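Local coordinates for cobalamin biosynthesis protein CobN (PDB 7C6O) that serves as the large catalytic subunit of cobaltochelatase, which probably inserts cobalt into the corrin ring during cobalamin biosynthesis, at residues 344-356 with 571-585. Residues are numbered along the deposited sequence; the frame is centred on the assembly and turned at random.
Sequences ERCARVAGLAVRH and MSASCGPDAALGDLP
A salt-bridge network centred on Asp578, reached by Arg345 and Arg348, joins helix 343-361, which follows edge strand 337-341 of the seven-stranded sheet, to the loop and short helix leading into strand 586-591 of another sheet. Four N-H groups grip the Asp578 carboxylate. Arg348 comes side-on, its NE giving a nearly straight bond to Asp578 OD1 (2.8 Å, 170°) and its NH2 bonding OD2. Arg345 comes end-on, NH1 to OD1 and NH2 to OD2, from the opposite face of the carboxylate plane; its guanidinium is turned 62° from that plane. Bends at chi2 and chi3 fold the Arg345 chain so that NH1 also bonds Met571 O at 2.9 Å. Arg345 NE bonds Glu344 OE1 and NH2 bonds Glu344 OE2, so NH2 is shared between the two acids. The bonds to Glu344, Asp578 and Met571 O fix the group's rotation, while Ala573 N lies over the centre of one guanidinium face. The two arginines probably favour an ionised Asp578 in this buried setting.

Past the short helix, Gly582, with positive phi, and Asp583 take the central positions of a type II' beta turn from Leu581 to Leu584, and Gly582 CA sits over the Arg348 guanidinium. Asp583 OD1 accepts from Arg348 NH1 at 2.9 Å, well above the carboxylate plane. Its OD2 faces Gly351, whose CA is 3.5 Å away, and accepts from two waters, one bridging to Ala347 O and the other to Arg355 NE. Asp583 CB lies over the Arg355 guanidinium, whose NH1 is salt-bridged to Asp540. At the far end of the contact, Pro585 CB packs over the face of the His356 ring, 3.9 Å from its centroid: a CH-pi contact. His356 ND1 bonds Leu352 O, which holds the imidazole in place. The whole is a buried salt-bridge network between a helix and the short helix and type II' turn preceding strand 586-591, one carboxylate shared by two bidentate arginines.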
loop_
_atom_site.group_PDB
_atom_site.type_symbol
_atom_site.label_atom_id
_atom_site.label_comp_id
_atom_site.label_asym_id
_atom_site.label_seq_id
_atom_site.Cartn_x
_atom_site.Cartn_y
_atom_site.Cartn_z
ATOM N N GLU A 344 -7.137 26.148 8.299
ATOM C CA GLU A 344 -6.639 25.160 9.251
ATOM C C GLU A 344 -5.778 24.112 8.555
ATOM O O GLU A 344 -4.707 23.750 9.055
ATOM C CB GLU A 344 -7.810 24.510 9.992
ATOM C CG GLU A 344 -7.400 23.605 11.145
ATOM C CD GLU A 344 -7.018 22.208 10.688
ATOM O OE1 GLU A 344 -7.557 21.749 9.657
ATOM O OE2 GLU A 344 -6.173 21.574 11.356
ATOM N N ARG A 345 -6.224 23.616 7.397
ATOM C CA ARG A 345 -5.407 22.669 6.646
ATOM C C ARG A 345 -4.163 23.334 6.070
ATOM O O ARG A 345 -3.130 22.674 5.909
ATOM C CB ARG A 345 -6.232 22.020 5.536
ATOM C CG ARG A 345 -7.318 21.058 6.021
ATOM C CD ARG A 345 -6.731 19.758 6.579
ATOM N NE ARG A 345 -6.356 19.871 7.988
ATOM C CZ ARG A 345 -5.727 18.921 8.674
ATOM N NH1 ARG A 345 -5.393 17.781 8.082
ATOM N NH2 ARG A 345 -5.427 19.111 9.953
ATOM N N CYS A 346 -4.242 24.628 5.748
ATOM C CA CYS A 346 -3.043 25.364 5.360
ATOM C C CYS A 346 -1.998 25.316 6.464
ATOM O O CYS A 346 -0.798 25.185 6.192
ATOM C CB CYS A 346 -3.391 26.815 5.025
ATOM S SG CYS A 346 -4.162 27.057 3.412
ATOM N N ALA A 347 -2.439 25.411 7.720
ATOM C CA ALA A 347 -1.510 25.355 8.844
ATOM C C ALA A 347 -0.842 23.989 8.946
ATOM O O ALA A 347 0.345 23.896 9.281
ATOM C CB ALA A 347 -2.241 25.696 10.143
ATOM N N ARG A 348 -1.585 22.918 8.660
ATOM C CA ARG A 348 -0.996 21.582 8.699
ATOM C C ARG A 348 0.046 21.412 7.601
ATOM O O ARG A 348 1.138 20.887 7.847
ATOM C CB ARG A 348 -2.088 20.519 8.579
ATOM C CG ARG A 348 -1.557 19.097 8.441
ATOM C CD ARG A 348 -0.959 18.571 9.746
ATOM N NE ARG A 348 -1.977 18.344 10.769
ATOM C CZ ARG A 348 -2.075 19.033 11.903
ATOM N NH1 ARG A 348 -1.205 19.996 12.178
ATOM N NH2 ARG A 348 -3.041 18.754 12.768
ATOM N N VAL A 349 -0.272 21.846 6.378
ATOM C CA VAL A 349 0.697 21.758 5.287
ATOM C C VAL A 349 1.906 22.637 5.581
ATOM O O VAL A 349 3.057 22.210 5.433
ATOM C CB VAL A 349 0.042 22.140 3.947
ATOM C CG1 VAL A 349 1.084 22.136 2.836
ATOM C CG2 VAL A 349 -1.094 21.185 3.615
ATOM N N ALA A 350 1.659 23.880 6.005
ATOM C CA ALA A 350 2.757 24.783 6.336
ATOM C C ALA A 350 3.585 24.243 7.494
ATOM O O ALA A 350 4.821 24.296 7.461
ATOM C CB ALA A 350 2.214 26.172 6.672
ATOM N N GLY A 351 2.922 23.721 8.528
ATOM C CA GLY A 351 3.651 23.172 9.660
ATOM C C GLY A 351 4.517 21.991 9.268
ATOM O O GLY A 351 5.687 21.911 9.648
ATOM N N LEU A 352 3.953 21.063 8.490
ATOM C CA LEU A 352 4.733 19.925 8.012
ATOM C C LEU A 352 5.945 20.380 7.210
ATOM O O LEU A 352 7.046 19.844 7.378
ATOM C CB LEU A 352 3.856 19.002 7.169
ATOM C CG LEU A 352 2.841 18.142 7.924
ATOM C CD1 LEU A 352 1.847 17.521 6.952
ATOM C CD2 LEU A 352 3.560 17.062 8.715
ATOM N N ALA A 353 5.762 21.368 6.330
ATOM C CA ALA A 353 6.876 21.837 5.511
ATOM C C ALA A 353 7.970 22.460 6.369
ATOM O O ALA A 353 9.160 22.193 6.160
ATOM C CB ALA A 353 6.377 22.836 4.467
ATOM N N VAL A 354 7.585 23.288 7.344
ATOM C CA VAL A 354 8.573 23.960 8.186
ATOM C C VAL A 354 9.311 22.954 9.061
ATOM O O VAL A 354 10.536 23.023 9.207
ATOM C CB VAL A 354 7.896 25.060 9.026
ATOM C CG1 VAL A 354 8.842 25.581 10.104
ATOM C CG2 VAL A 354 7.440 26.202 8.129
ATOM N N ARG A 355 8.581 22.000 9.650
ATOM C CA ARG A 355 9.217 21.005 10.513
ATOM C C ARG A 355 10.225 20.163 9.741
ATOM O O ARG A 355 11.292 19.824 10.267
ATOM C CB ARG A 355 8.160 20.105 11.156
ATOM C CG ARG A 355 7.161 20.813 12.062
ATOM C CD ARG A 355 7.612 20.878 13.508
ATOM N NE ARG A 355 6.512 21.268 14.387
ATOM C CZ ARG A 355 5.916 20.452 15.254
ATOM N NH1 ARG A 355 6.324 19.197 15.376
ATOM N NH2 ARG A 355 4.920 20.898 16.008
ATOM N N HIS A 356 9.905 19.805 8.494
ATOM C CA HIS A 356 10.856 19.040 7.691
ATOM C C HIS A 356 12.060 19.890 7.309
ATOM O O HIS A 356 13.198 19.409 7.327
ATOM C CB HIS A 356 10.173 18.481 6.442
ATOM C CG HIS A 356 9.347 17.258 6.698
ATOM N ND1 HIS A 356 8.050 17.317 7.160
ATOM C CD2 HIS A 356 9.637 15.942 6.558
ATOM C CE1 HIS A 356 7.575 16.091 7.290
ATOM N NE2 HIS A 356 8.518 15.238 6.932
ATOM N N MET A 571 -6.138 13.710 4.753
ATOM C CA MET A 571 -6.584 13.710 6.140
ATOM C C MET A 571 -7.145 15.070 6.543
ATOM O O MET A 571 -6.677 16.122 6.096
ATOM C CB MET A 571 -5.434 13.323 7.070
ATOM C CG MET A 571 -4.635 12.103 6.613
ATOM S SD MET A 571 -5.652 10.701 6.096
ATOM C CE MET A 571 -6.416 10.224 7.641
ATOM N N SER A 572 -8.163 15.033 7.398
ATOM C CA SER A 572 -8.801 16.217 7.957
ATOM C C SER A 572 -8.396 16.389 9.413
ATOM O O SER A 572 -7.726 15.537 10.008
ATOM C CB SER A 572 -10.328 16.121 7.854
ATOM O OG SER A 572 -10.844 15.187 8.787
ATOM N N ALA A 573 -8.830 17.509 9.995
ATOM C CA ALA A 573 -8.559 17.766 11.403
ATOM C C ALA A 573 -9.325 16.822 12.323
ATOM O O ALA A 573 -8.949 16.672 13.491
ATOM C CB ALA A 573 -8.892 19.220 11.747
ATOM N N SER A 574 -10.385 16.182 11.833
ATOM C CA SER A 574 -11.136 15.244 12.651
ATOM C C SER A 574 -10.682 13.804 12.459
ATOM O O SER A 574 -11.279 12.898 13.048
ATOM C CB SER A 574 -12.637 15.366 12.361
ATOM O OG SER A 574 -12.944 14.927 11.053
ATOM N N CYS A 575 -9.640 13.576 11.664
ATOM C CA CYS A 575 -9.128 12.235 11.418
ATOM C C CYS A 575 -8.143 11.845 12.513
ATOM O O CYS A 575 -7.242 12.619 12.854
ATOM C CB CYS A 575 -8.452 12.156 10.050
ATOM S SG CYS A 575 -9.570 12.352 8.650
ATOM N N GLY A 576 -8.320 10.641 13.054
ATOM C CA GLY A 576 -7.480 10.119 14.107
ATOM C C GLY A 576 -5.986 10.259 13.875
ATOM O O GLY A 576 -5.259 10.769 14.733
ATOM N N PRO A 577 -5.491 9.791 12.724
ATOM C CA PRO A 577 -4.051 9.931 12.454
ATOM C C PRO A 577 -3.569 11.366 12.468
ATOM O O PRO A 577 -2.419 11.619 12.849
ATOM C CB PRO A 577 -3.894 9.299 11.063
ATOM C CG PRO A 577 -5.020 8.336 10.965
ATOM C CD PRO A 577 -6.163 8.979 11.691
ATOM N N ASP A 578 -4.417 12.320 12.076
ATOM C CA ASP A 578 -3.989 13.713 12.027
ATOM C C ASP A 578 -3.916 14.319 13.423
ATOM O O ASP A 578 -2.967 15.046 13.746
ATOM C CB ASP A 578 -4.934 14.518 11.136
ATOM C CG ASP A 578 -4.503 15.965 10.983
ATOM O OD1 ASP A 578 -3.743 16.264 10.036
ATOM O OD2 ASP A 578 -4.926 16.802 11.807
ATOM N N ALA A 579 -4.913 14.033 14.265
ATOM C CA ALA A 579 -4.899 14.546 15.629
ATOM C C ALA A 579 -3.718 13.992 16.418
ATOM O O ALA A 579 -3.104 14.707 17.220
ATOM C CB ALA A 579 -6.214 14.207 16.329
ATOM N N ALA A 580 -3.380 12.721 16.199
ATOM C CA ALA A 580 -2.289 12.109 16.948
ATOM C C ALA A 580 -0.932 12.618 16.471
ATOM O O ALA A 580 -0.102 13.051 17.279
ATOM C CB ALA A 580 -2.364 10.586 16.834
ATOM N N LEU A 581 -0.691 12.586 15.158
ATOM C CA LEU A 581 0.649 12.837 14.634
ATOM C C LEU A 581 0.943 14.319 14.422
ATOM O O LEU A 581 2.081 14.755 14.634
ATOM C CB LEU A 581 0.848 12.077 13.319
ATOM C CG LEU A 581 2.272 12.037 12.763
ATOM C CD1 LEU A 581 3.237 11.478 13.804
ATOM C CD2 LEU A 581 2.321 11.203 11.491
ATOM N N GLY A 582 -0.052 15.099 14.004
ATOM C CA GLY A 582 0.160 16.528 13.818
ATOM C C GLY A 582 1.202 16.823 12.755
ATOM O O GLY A 582 1.229 16.205 11.685
ATOM N N ASP A 583 2.080 17.781 13.056
ATOM C CA ASP A 583 3.142 18.200 12.150
ATOM C C ASP A 583 4.415 17.369 12.283
ATOM O O ASP A 583 5.411 17.685 11.623
ATOM C CB ASP A 583 3.492 19.677 12.384
ATOM C CG ASP A 583 2.349 20.617 12.051
ATOM O OD1 ASP A 583 1.484 20.248 11.229
ATOM O OD2 ASP A 583 2.324 21.734 12.609
ATOM N N LEU A 584 4.413 16.326 13.104
ATOM C CA LEU A 584 5.644 15.583 13.387
ATOM C C LEU A 584 6.154 14.855 12.151
ATOM O O LEU A 584 5.414 14.051 11.566
ATOM C CB LEU A 584 5.407 14.579 14.510
ATOM C CG LEU A 584 5.309 15.113 15.936
ATOM C CD1 LEU A 584 4.789 14.022 16.856
ATOM C CD2 LEU A 584 6.665 15.613 16.408
ATOM N N PRO A 585 7.393 15.095 11.720
ATOM C CA PRO A 585 7.967 14.276 10.646
ATOM C C PRO A 585 8.040 12.818 11.072
ATOM O O PRO A 585 8.376 12.502 12.216
ATOM C CB PRO A 585 9.363 14.878 10.444
ATOM C CG PRO A 585 9.255 16.280 10.983
ATOM C CD PRO A 585 8.298 16.181 12.135
HETATM O O HOH W 1 0.608 23.584 12.119
HETATM O O HOH W 2 4.174 23.027 14.007
#